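PDB 3HSL: ORF59, which serves as the DNA polymerase accessory subunit of the virus in lytic replication, raising polymerase processivity, probably as a sliding clamp that keeps the enzyme on its template. Local coordinates for residues V57-V62 / K191-V196; N90-S95 / H146-D151; A259-C264 / F270-I275. One frame throughout, in Å; residues are numbered along the deposited sequence.

How the contacts relate
Contact 1 lies at the surface, contact 3 deep in the fold, and contact 2, also buried, beside the interface with the second subunit. Helix 254-263 supplies one side of contact 3 and borders contact 1. In contact 1, D193 meets the start of that helix; contact 3 packs its C-terminal end on strand 270-276. The two touch where V57 CG1 meets A259 CB at 3.3 Å. Contact 2 stands apart, its centre 27 Å from that of contact 1 and 29 Å from that of contact 3. The chemistry follows the place: a hydroxyl and a carboxylate in contact 1, serines round a histidine in contact 2, and aliphatic carbons with backbone oxygens in contact 3.

Contact 1 (V57-V62 / K191-V196); sequences VGTAGV and KEDQTV
The two loops that carry T59 and D193 stay well apart, their closest CA atoms, T59 CA and D193 CA, being 8.1 Å from one another. The two side chains come from opposite directions, and the meeting is confined to one hydroxyl and one carboxylate oxygen. T59 OG1 lies 3.2 Å from D193 OD2, a weak hydrogen bond, secondary to the bonds both groups make to S253 OG. On the D193 side, CG stands anti to the backbone N (chi1 -163°), which sends the carboxylate across toward the threonine. T59 sits in the turn of the β-hairpin formed by strands 49-56 and 61-67; this turn is closed by V57 N to G61 O at 2.8 Å and passes through G58 with a positive phi of 69°. D193 belongs to the loop that leads from helix 175-186 into strand 195-201. Its other carboxylate oxygen, OD1, accepts from E255 N. The carboxylate is thus held by both oxygens at the start of helix 254-263, where the helix dipole would be expected to favour its negative charge. S256 of the same helix takes hold of the hairpin too, with its OG bonded to V57 O and A60 N. Beside the carboxylate, D193 N makes a weak 3.4 Å hydrogen bond to E192 OE2.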
ATOM      1  N   VAL A  57       3.424 -13.279  15.072  1.00 22.13           N
ATOM      2  CA  VAL A  57       4.612 -13.437  14.248  1.00 21.95           C
ATOM      3  C   VAL A  57       4.783 -14.923  14.034  1.00 22.06           C
ATOM      4  O   VAL A  57       5.170 -15.659  14.951  1.00 22.00           O
ATOM      5  CB  VAL A  57       5.868 -12.836  14.939  1.00 21.73           C
ATOM      6  CG1 VAL A  57       7.067 -12.993  14.088  1.00 21.99           C
ATOM      7  CG2 VAL A  57       5.679 -11.388  15.196  1.00 21.39           C
ATOM      8  N   GLY A  58       4.491 -15.371  12.821  1.00 22.23           N
ATOM      9  CA  GLY A  58       4.593 -16.787  12.517  1.00 22.72           C
ATOM     10  C   GLY A  58       3.494 -17.512  13.264  1.00 23.00           C
ATOM     11  O   GLY A  58       2.502 -16.898  13.655  1.00 22.83           O
ATOM     12  N   THR A  59       3.653 -18.812  13.476  1.00 23.49           N
ATOM     13  CA  THR A  59       2.596 -19.559  14.156  1.00 23.98           C
ATOM     14  C   THR A  59       2.363 -19.240  15.648  1.00 23.58           C
ATOM     15  O   THR A  59       1.208 -19.144  16.066  1.00 24.55           O
ATOM     16  CB  THR A  59       2.686 -21.081  13.905  1.00 24.56           C
ATOM     17  OG1 THR A  59       3.944 -21.575  14.375  1.00 25.80           O
ATOM     18  CG2 THR A  59       2.538 -21.391  12.403  1.00 25.48           C
ATOM     19  N   ALA A  60       3.413 -19.074  16.450  1.00 22.10           N
ATOM     20  CA  ALA A  60       3.197 -18.795  17.878  1.00 20.49           C
ATOM     21  C   ALA A  60       4.159 -17.778  18.489  1.00 19.20           C
ATOM     22  O   ALA A  60       4.980 -18.095  19.354  1.00 19.19           O
ATOM     23  CB  ALA A  60       3.191 -20.102  18.682  1.00 20.55           C
ATOM     24  N   GLY A  61       4.047 -16.547  18.024  1.00 18.11           N
ATOM     25  CA  GLY A  61       4.888 -15.454  18.507  1.00 16.24           C
ATOM     26  C   GLY A  61       4.087 -14.179  18.558  1.00 14.93           C
ATOM     27  O   GLY A  61       3.120 -14.009  17.809  1.00 13.67           O
ATOM     28  N   VAL A  62       4.487 -13.280  19.450  1.00 14.79           N
ATOM     29  CA  VAL A  62       3.789 -12.004  19.567  1.00 14.73           C
ATOM     30  C   VAL A  62       4.736 -10.819  19.624  1.00 14.78           C
ATOM     31  O   VAL A  62       5.482 -10.654  20.584  1.00 15.10           O
ATOM     32  CB  VAL A  62       2.857 -11.919  20.795  1.00 14.37           C
ATOM     33  CG1 VAL A  62       2.101 -10.611  20.735  1.00 14.49           C
ATOM     34  CG2 VAL A  62       1.844 -13.065  20.822  1.00 14.12           C
ATOM     35  N   LYS A 191       9.084 -25.739   3.763  1.00 33.20           N
ATOM     36  CA  LYS A 191       7.827 -25.078   3.378  1.00 33.30           C
ATOM     37  C   LYS A 191       6.971 -25.035   4.641  1.00 33.12           C
ATOM     38  O   LYS A 191       6.359 -24.010   4.959  1.00 33.00           O
ATOM     39  CB  LYS A 191       7.082 -25.818   2.257  1.00 33.54           C
ATOM     40  CG  LYS A 191       7.892 -26.153   0.987  1.00 34.30           C
ATOM     41  CD  LYS A 191       8.986 -27.207   1.244  1.00 33.78           C
ATOM     42  CE  LYS A 191       9.771 -27.495  -0.018  1.00 33.76           C
ATOM     43  NZ  LYS A 191      10.852 -28.476   0.250  1.00 34.21           N
ATOM     44  N   GLU A 192       6.947 -26.166   5.352  1.00 32.88           N
ATOM     45  CA  GLU A 192       6.186 -26.306   6.591  1.00 32.51           C
ATOM     46  C   GLU A 192       7.025 -25.922   7.822  1.00 31.57           C
ATOM     47  O   GLU A 192       8.262 -26.026   7.813  1.00 31.28           O
ATOM     48  CB  GLU A 192       5.629 -27.727   6.744  1.00 33.07           C
ATOM     49  CG  GLU A 192       4.573 -27.812   7.841  1.00 34.98           C
ATOM     50  CD  GLU A 192       3.363 -26.921   7.527  1.00 36.19           C
ATOM     51  OE1 GLU A 192       2.761 -27.103   6.437  1.00 36.10           O
ATOM     52  OE2 GLU A 192       3.020 -26.048   8.370  1.00 36.12           O
ATOM     53  N   ASP A 193       6.340 -25.481   8.878  1.00 30.64           N
ATOM     54  CA  ASP A 193       7.011 -25.062  10.101  1.00 29.65           C
ATOM     55  C   ASP A 193       7.387 -26.273  10.951  1.00 28.75           C
ATOM     56  O   ASP A 193       6.799 -27.349  10.829  1.00 28.73           O
ATOM     57  CB  ASP A 193       6.142 -24.094  10.910  1.00 29.69           C
ATOM     58  CG  ASP A 193       6.942 -23.325  11.948  1.00 29.63           C
ATOM     59  OD1 ASP A 193       8.092 -22.957  11.637  1.00 29.96           O
ATOM     60  OD2 ASP A 193       6.436 -23.080  13.061  1.00 29.52           O
ATOM     61  N   GLN A 194       8.377 -26.080  11.814  1.00 27.55           N
ATOM     62  CA  GLN A 194       8.857 -27.131  12.679  1.00 26.26           C
ATOM     63  C   GLN A 194       9.003 -26.524  14.062  1.00 24.63           C
ATOM     64  O   GLN A 194       8.954 -25.305  14.215  1.00 24.19           O
ATOM     65  CB  GLN A 194      10.229 -27.603  12.195  1.00 26.48           C
ATOM     66  CG  GLN A 194      10.321 -27.824  10.691  1.00 27.38           C
ATOM     67  CD  GLN A 194      11.661 -28.387  10.255  1.00 28.38           C
ATOM     68  OE1 GLN A 194      12.381 -27.760   9.479  1.00 29.08           O
ATOM     69  NE2 GLN A 194      12.008 -29.572  10.757  1.00 28.61           N
ATOM     70  N   THR A 195       9.179 -27.364  15.076  1.00 23.04           N
ATOM     71  CA  THR A 195       9.358 -26.820  16.406  1.00 21.24           C
ATOM     72  C   THR A 195      10.876 -26.901  16.652  1.00 20.13           C
ATOM     73  O   THR A 195      11.497 -27.918  16.353  1.00 19.55           O
ATOM     74  CB  THR A 195       8.576 -27.601  17.506  1.00 20.66           C
ATOM     75  OG1 THR A 195       9.351 -28.685  18.002  1.00 18.49           O
ATOM     76  CG2 THR A 195       7.201 -28.066  17.021  1.00 19.91           C
ATOM     77  N   VAL A 196      11.467 -25.834  17.185  1.00 19.12           N
ATOM     78  CA  VAL A 196      12.895 -25.838  17.467  1.00 18.10           C
ATOM     79  C   VAL A 196      13.005 -25.886  18.972  1.00 17.50           C
ATOM     80  O   VAL A 196      12.308 -25.137  19.659  1.00 17.64           O
ATOM     81  CB  VAL A 196      13.570 -24.529  17.089  1.00 18.22           C
ATOM     82  CG1 VAL A 196      15.072 -24.753  16.996  1.00 17.27           C
ATOM     83  CG2 VAL A 196      13.074 -24.032  15.766  1.00 18.82           C
TER

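Contact 2 (N90-S95 / H146-D151)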
ATOM      1  N   ASN A  90      -4.698  -1.770  13.666  1.00 19.95           N
ATOM      2  CA  ASN A  90      -4.259  -0.578  12.906  1.00 19.59           C
ATOM      3  C   ASN A  90      -4.754  -0.496  11.489  1.00 18.99           C
ATOM      4  O   ASN A  90      -4.789   0.580  10.919  1.00 20.00           O
ATOM      5  CB  ASN A  90      -2.801  -0.042  13.073  1.00 20.10           C
ATOM      6  CG  ASN A  90      -1.766  -0.998  12.632  1.00 18.36           C
ATOM      7  OD1 ASN A  90      -2.021  -2.183  12.605  1.00 20.48           O
ATOM      8  ND2 ASN A  90      -0.584  -0.500  12.287  1.00 13.82           N
ATOM      9  N   THR A  91      -5.138  -1.628  10.923  1.00 18.11           N
ATOM     10  CA  THR A  91      -5.725  -1.622   9.592  1.00 17.79           C
ATOM     11  C   THR A  91      -7.166  -2.149   9.712  1.00 17.91           C
ATOM     12  O   THR A  91      -7.399  -3.357   9.734  1.00 17.77           O
ATOM     13  CB  THR A  91      -4.936  -2.437   8.533  1.00 17.54           C
ATOM     14  OG1 THR A  91      -3.557  -2.026   8.513  1.00 17.65           O
ATOM     15  CG2 THR A  91      -5.570  -2.229   7.157  1.00 15.61           C
ATOM     16  N   SER A  92      -8.124  -1.227   9.789  1.00 18.39           N
ATOM     17  CA  SER A  92      -9.552  -1.536   9.896  1.00 18.52           C
ATOM     18  C   SER A  92      -9.902  -2.411   8.717  1.00 19.32           C
ATOM     19  O   SER A  92      -9.282  -2.266   7.674  1.00 19.43           O
ATOM     20  CB  SER A  92     -10.331  -0.239   9.787  1.00 18.21           C
ATOM     21  OG  SER A  92      -9.823   0.732  10.687  1.00 17.35           O
ATOM     22  N   VAL A  93     -10.874  -3.312   8.838  1.00 20.36           N
ATOM     23  CA  VAL A  93     -11.174  -4.154   7.667  1.00 21.53           C
ATOM     24  C   VAL A  93     -11.766  -3.320   6.545  1.00 22.05           C
ATOM     25  O   VAL A  93     -12.511  -2.368   6.794  1.00 22.01           O
ATOM     26  CB  VAL A  93     -11.972  -5.511   7.955  1.00 22.02           C
ATOM     27  CG1 VAL A  93     -12.361  -6.249   6.647  1.00 19.72           C
ATOM     28  CG2 VAL A  93     -11.143  -6.458   8.851  1.00 21.41           C
ATOM     29  N   GLY A  94     -11.401  -3.703   5.319  1.00 22.76           N
ATOM     30  CA  GLY A  94     -11.834  -3.048   4.090  1.00 22.90           C
ATOM     31  C   GLY A  94     -11.010  -1.821   3.768  1.00 22.92           C
ATOM     32  O   GLY A  94     -10.829  -1.470   2.596  1.00 22.98           O
ATOM     33  N   SER A  95     -10.512  -1.174   4.815  1.00 22.93           N
ATOM     34  CA  SER A  95      -9.725   0.056   4.672  1.00 23.32           C
ATOM     35  C   SER A  95      -8.340   0.012   4.084  1.00 22.96           C
ATOM     36  O   SER A  95      -7.679  -1.018   3.938  1.00 22.71           O
ATOM     37  CB  SER A  95      -9.618   0.868   5.991  1.00 23.30           C
ATOM     38  OG  SER A  95     -10.812   1.559   6.297  1.00 23.33           O
ATOM     39  N   HIS A 146      -9.973   9.337  10.122  1.00 17.29           N
ATOM     40  CA  HIS A 146     -10.429   7.960  10.094  1.00 16.88           C
ATOM     41  C   HIS A 146     -11.106   7.555  11.396  1.00 17.41           C
ATOM     42  O   HIS A 146     -10.496   7.643  12.465  1.00 17.97           O
ATOM     43  CB  HIS A 146      -9.242   7.030   9.815  1.00 15.90           C
ATOM     44  CG  HIS A 146      -9.629   5.602   9.620  1.00 13.54           C
ATOM     45  ND1 HIS A 146     -10.200   5.144   8.452  1.00 12.60           N
ATOM     46  CD2 HIS A 146      -9.527   4.528  10.434  1.00 13.73           C
ATOM     47  CE1 HIS A 146     -10.436   3.848   8.553  1.00 12.22           C
ATOM     48  NE2 HIS A 146     -10.036   3.449   9.746  1.00 13.99           N
ATOM     49  N   LYS A 147     -12.358   7.115  11.291  1.00 17.39           N
ATOM     50  CA  LYS A 147     -13.127   6.654  12.435  1.00 17.78           C
ATOM     51  C   LYS A 147     -13.209   5.154  12.352  1.00 18.14           C
ATOM     52  O   LYS A 147     -13.315   4.592  11.255  1.00 18.30           O
ATOM     53  CB  LYS A 147     -14.546   7.231  12.445  1.00 18.06           C
ATOM     54  CG  LYS A 147     -14.565   8.737  12.580  1.00 20.17           C
ATOM     55  CD  LYS A 147     -15.958   9.341  12.672  1.00 21.61           C
ATOM     56  CE  LYS A 147     -15.851  10.872  12.765  1.00 22.17           C
ATOM     57  NZ  LYS A 147     -17.173  11.518  12.981  1.00 22.87           N
ATOM     58  N   SER A 148     -13.159   4.495  13.506  1.00 18.22           N
ATOM     59  CA  SER A 148     -13.265   3.048  13.524  1.00 18.32           C
ATOM     60  C   SER A 148     -13.732   2.533  14.884  1.00 18.24           C
ATOM     61  O   SER A 148     -14.035   3.326  15.771  1.00 18.27           O
ATOM     62  CB  SER A 148     -11.952   2.411  13.104  1.00 18.47           C
ATOM     63  OG  SER A 148     -12.164   1.030  12.863  1.00 21.03           O
ATOM     64  N   VAL A 149     -13.788   1.213  15.042  1.00 18.39           N
ATOM     65  CA  VAL A 149     -14.218   0.590  16.292  1.00 18.83           C
ATOM     66  C   VAL A 149     -13.066   0.080  17.163  1.00 19.19           C
ATOM     67  O   VAL A 149     -12.092  -0.487  16.656  1.00 19.33           O
ATOM     68  CB  VAL A 149     -15.197  -0.592  16.017  1.00 19.04           C
ATOM     69  CG1 VAL A 149     -15.705  -1.210  17.316  1.00 19.13           C
ATOM     70  CG2 VAL A 149     -16.390  -0.120  15.210  1.00 19.33           C
ATOM     71  N   VAL A 150     -13.177   0.290  18.474  1.00 19.76           N
ATOM     72  CA  VAL A 150     -12.191  -0.226  19.432  1.00 20.76           C
ATOM     73  C   VAL A 150     -12.739  -1.636  19.729  1.00 21.22           C
ATOM     74  O   VAL A 150     -13.672  -1.781  20.510  1.00 21.20           O
ATOM     75  CB  VAL A 150     -12.148   0.616  20.723  1.00 20.80           C
ATOM     76  CG1 VAL A 150     -11.219  -0.021  21.760  1.00 21.68           C
ATOM     77  CG2 VAL A 150     -11.731   2.051  20.421  1.00 20.26           C
ATOM     78  N   ASP A 151     -12.164  -2.666  19.112  1.00 21.78           N
ATOM     79  CA  ASP A 151     -12.679  -4.031  19.264  1.00 22.56           C
ATOM     80  C   ASP A 151     -11.686  -5.130  19.653  1.00 22.16           C
ATOM     81  O   ASP A 151     -12.038  -6.303  19.597  1.00 21.60           O
ATOM     82  CB  ASP A 151     -13.307  -4.453  17.933  1.00 23.55           C
ATOM     83  CG  ASP A 151     -12.263  -4.568  16.798  1.00 26.91           C
ATOM     84  OD1 ASP A 151     -11.198  -3.890  16.838  1.00 28.02           O
ATOM     85  OD2 ASP A 151     -12.510  -5.347  15.853  1.00 29.72           O
TER
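S92 reaches H146 and S148 with a single hydroxyl. S92 OG is 2.9 Å from H146 NE2 and 3.2 Å from S148 OG, both hydrogen bonds in which either partner could be the donor. The serine oxygen therefore bridges two side chains that leave the strand on the same side, while K147 between them points its CB away. An extended chi1 of -174° carries the imidazole of H146 out toward the loop, and chi2 of 76° sets the ring so that it offers its NE2-CE1 edge. S92 CB lies in the ring plane at that edge, and S95 OG is near the plane as well, 3.2 Å from H146 CE1. The histidine is accordingly met along its rim by both serines. S92 and S95 are the ends of a type II β-turn with V93 and G94 at its corners; S95 N bonds to S92 O, and the positive phi of G94 (82°) suits the second corner. The strand they face, 143-149, is the outermost of its antiparallel sheet within the chain, yet H146 and K147 continue the ladder with a strand of the second subunit, so the sheet runs on through the dimer interface. H146 ND1 is hydrogen-bonded to T144 OG1 of that subunit. With NE2 on S92, both ring nitrogens are engaged, which should fix the rotation of the imidazole, and F97 stacks on the ring. Besides meeting S92, S148 OG makes a weak hydrogen bond to T142 OG1 of the second subunit.

Contact 3 (A259-C264 / F270-I275); sequences AALRLC and FTPGLI
L261 and L274 both carry CG beside the backbone N, anti to the carbonyl carbon (chi1 -66° and -53°), and with chi2 extended in each leucine their CD2 methyls come to 4.0 Å from one another. The two side chains cross at about a right angle. P272 lies next to them, its CB 3.9 Å from the same L261 CD2, so one methyl touches both strand residues. Toward the helix end, backbone oxygens meet the strand: L261 O is 3.5 Å from P272 CG, and C264 O is 3.3 Å from F270 CB. The phenyl ring of F270 leads away from this contact, toward V27 of helix 18-35. The connection is short: six residues, 264-269, join helix 254-263 to strand 270-276. A260 and C264 rest on strands 282-288 and 296-302. Such layering of a helix on strands is consistent with the DNA-clamp clan in which the protein's family is placed. C264 O also comes within 3.4 Å of T271 N, at an angle too poor for a hydrogen bond, and P272 has no N-H to offer. The helix end is therefore held to the strand by apolar and van der Waals contact rather than by directional bonds.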
ATOM      1  N   ALA A 259      11.749 -14.805  12.305  1.00 21.27           N
ATOM      2  CA  ALA A 259      11.172 -13.471  12.285  1.00 21.08           C
ATOM      3  C   ALA A 259      11.517 -12.696  13.563  1.00 21.14           C
ATOM      4  O   ALA A 259      11.875 -11.518  13.515  1.00 20.75           O
ATOM      5  CB  ALA A 259       9.677 -13.576  12.122  1.00 20.84           C
ATOM      6  N   ALA A 260      11.408 -13.362  14.709  1.00 21.05           N
ATOM      7  CA  ALA A 260      11.710 -12.707  15.960  1.00 20.79           C
ATOM      8  C   ALA A 260      13.128 -12.146  15.889  1.00 21.06           C
ATOM      9  O   ALA A 260      13.320 -10.948  16.089  1.00 21.68           O
ATOM     10  CB  ALA A 260      11.540 -13.648  17.114  1.00 20.43           C
ATOM     11  N   LEU A 261      14.109 -13.003  15.600  1.00 20.85           N
ATOM     12  CA  LEU A 261      15.512 -12.587  15.501  1.00 20.70           C
ATOM     13  C   LEU A 261      15.790 -11.567  14.404  1.00 21.94           C
ATOM     14  O   LEU A 261      16.741 -10.801  14.490  1.00 22.53           O
ATOM     15  CB  LEU A 261      16.415 -13.788  15.279  1.00 19.76           C
ATOM     16  CG  LEU A 261      16.560 -14.845  16.371  1.00 18.53           C
ATOM     17  CD1 LEU A 261      17.390 -15.978  15.802  1.00 16.97           C
ATOM     18  CD2 LEU A 261      17.165 -14.293  17.685  1.00 16.03           C
ATOM     19  N   ARG A 262      14.959 -11.560  13.374  1.00 22.85           N
ATOM     20  CA  ARG A 262      15.135 -10.652  12.270  1.00 23.69           C
ATOM     21  C   ARG A 262      14.496  -9.298  12.570  1.00 23.87           C
ATOM     22  O   ARG A 262      15.035  -8.263  12.192  1.00 23.97           O
ATOM     23  CB  ARG A 262      14.665 -11.354  10.996  1.00 24.66           C
ATOM     24  CG  ARG A 262      14.827 -10.594   9.685  1.00 30.35           C
ATOM     25  CD  ARG A 262      15.291 -11.607   8.578  1.00 34.23           C
ATOM     26  NE  ARG A 262      14.381 -12.717   8.270  1.00 36.60           N
ATOM     27  CZ  ARG A 262      13.689 -12.846   7.131  1.00 38.21           C
ATOM     28  NH1 ARG A 262      13.788 -11.937   6.153  1.00 37.28           N
ATOM     29  NH2 ARG A 262      12.894 -13.901   6.971  1.00 38.60           N
ATOM     30  N   LEU A 263      13.352  -9.320  13.258  1.00 23.97           N
ATOM     31  CA  LEU A 263      12.606  -8.119  13.655  1.00 23.61           C
ATOM     32  C   LEU A 263      13.285  -7.307  14.761  1.00 22.87           C
ATOM     33  O   LEU A 263      13.196  -6.079  14.782  1.00 21.83           O
ATOM     34  CB  LEU A 263      11.164  -8.492  14.075  1.00 23.82           C
ATOM     35  CG  LEU A 263      10.171  -8.914  12.966  1.00 25.14           C
ATOM     36  CD1 LEU A 263       8.941  -9.739  13.443  1.00 24.28           C
ATOM     37  CD2 LEU A 263       9.738  -7.733  12.070  1.00 24.58           C
ATOM     38  N   CYS A 264      13.957  -7.995  15.674  1.00 23.13           N
ATOM     39  CA  CYS A 264      14.640  -7.324  16.777  1.00 24.10           C
ATOM     40  C   CYS A 264      16.083  -6.887  16.458  1.00 24.93           C
ATOM     41  O   CYS A 264      16.790  -6.374  17.331  1.00 24.91           O
ATOM     42  CB  CYS A 264      14.596  -8.190  18.012  1.00 24.02           C
ATOM     43  SG  CYS A 264      12.920  -8.550  18.453  1.00 25.77           S
ATOM     44  N   PHE A 270      18.563  -1.755  17.670  1.00 21.36           N
ATOM     45  CA  PHE A 270      18.442  -2.947  18.496  1.00 20.01           C
ATOM     46  C   PHE A 270      19.191  -4.130  17.941  1.00 19.50           C
ATOM     47  O   PHE A 270      19.452  -4.199  16.744  1.00 18.88           O
ATOM     48  CB  PHE A 270      16.966  -3.361  18.666  1.00 19.21           C
ATOM     49  CG  PHE A 270      16.115  -2.325  19.322  1.00 17.66           C
ATOM     50  CD1 PHE A 270      16.190  -2.112  20.690  1.00 16.17           C
ATOM     51  CD2 PHE A 270      15.228  -1.559  18.573  1.00 18.01           C
ATOM     52  CE1 PHE A 270      15.402  -1.152  21.301  1.00 15.90           C
ATOM     53  CE2 PHE A 270      14.427  -0.589  19.177  1.00 16.53           C
ATOM     54  CZ  PHE A 270      14.517  -0.388  20.545  1.00 16.10           C
ATOM     55  N   THR A 271      19.519  -5.045  18.849  1.00 19.54           N
ATOM     56  CA  THR A 271      20.204  -6.298  18.560  1.00 19.77           C
ATOM     57  C   THR A 271      19.506  -7.342  19.455  1.00 19.89           C
ATOM     58  O   THR A 271      19.216  -7.057  20.619  1.00 19.81           O
ATOM     59  CB  THR A 271      21.725  -6.208  18.825  1.00 19.88           C
ATOM     60  OG1 THR A 271      22.370  -7.386  18.338  1.00 20.33           O
ATOM     61  CG2 THR A 271      22.046  -6.018  20.313  1.00 20.41           C
ATOM     62  N   PRO A 272      19.236  -8.547  18.917  1.00 20.01           N
ATOM     63  CA  PRO A 272      18.525  -9.605  19.628  1.00 20.21           C
ATOM     64  C   PRO A 272      19.147 -10.137  20.903  1.00 20.78           C
ATOM     65  O   PRO A 272      20.359 -10.318  20.988  1.00 21.23           O
ATOM     66  CB  PRO A 272      18.465 -10.747  18.598  1.00 19.82           C
ATOM     67  CG  PRO A 272      18.646 -10.112  17.300  1.00 19.54           C
ATOM     68  CD  PRO A 272      19.599  -8.983  17.559  1.00 20.26           C
ATOM     69  N   GLY A 273      18.287 -10.382  21.880  1.00 21.16           N
ATOM     70  CA  GLY A 273      18.671 -10.943  23.155  1.00 21.86           C
ATOM     71  C   GLY A 273      17.593 -11.961  23.481  1.00 22.47           C
ATOM     72  O   GLY A 273      16.407 -11.705  23.232  1.00 22.77           O
ATOM     73  N   LEU A 274      17.989 -13.108  24.029  1.00 22.43           N
ATOM     74  CA  LEU A 274      17.030 -14.144  24.392  1.00 22.38           C
ATOM     75  C   LEU A 274      16.858 -14.187  25.894  1.00 22.27           C
ATOM     76  O   LEU A 274      17.841 -14.120  26.622  1.00 22.35           O
ATOM     77  CB  LEU A 274      17.496 -15.517  23.929  1.00 22.62           C
ATOM     78  CG  LEU A 274      17.889 -15.713  22.467  1.00 24.35           C
ATOM     79  CD1 LEU A 274      18.157 -17.200  22.223  1.00 24.07           C
ATOM     80  CD2 LEU A 274      16.799 -15.226  21.540  1.00 25.68           C
ATOM     81  N   ILE A 275      15.613 -14.297  26.360  1.00 22.05           N
ATOM     82  CA  ILE A 275      15.334 -14.355  27.789  1.00 21.66           C
ATOM     83  C   ILE A 275      14.357 -15.506  28.024  1.00 22.35           C
ATOM     84  O   ILE A 275      13.360 -15.630  27.313  1.00 22.15           O
ATOM     85  CB  ILE A 275      14.654 -13.062  28.293  1.00 21.24           C
ATOM     86  CG1 ILE A 275      15.192 -11.815  27.572  1.00 21.71           C
ATOM     87  CG2 ILE A 275      14.732 -12.972  29.801  1.00 19.22           C
ATOM     88  CD1 ILE A 275      14.460 -10.522  27.895  1.00 20.83           C
TER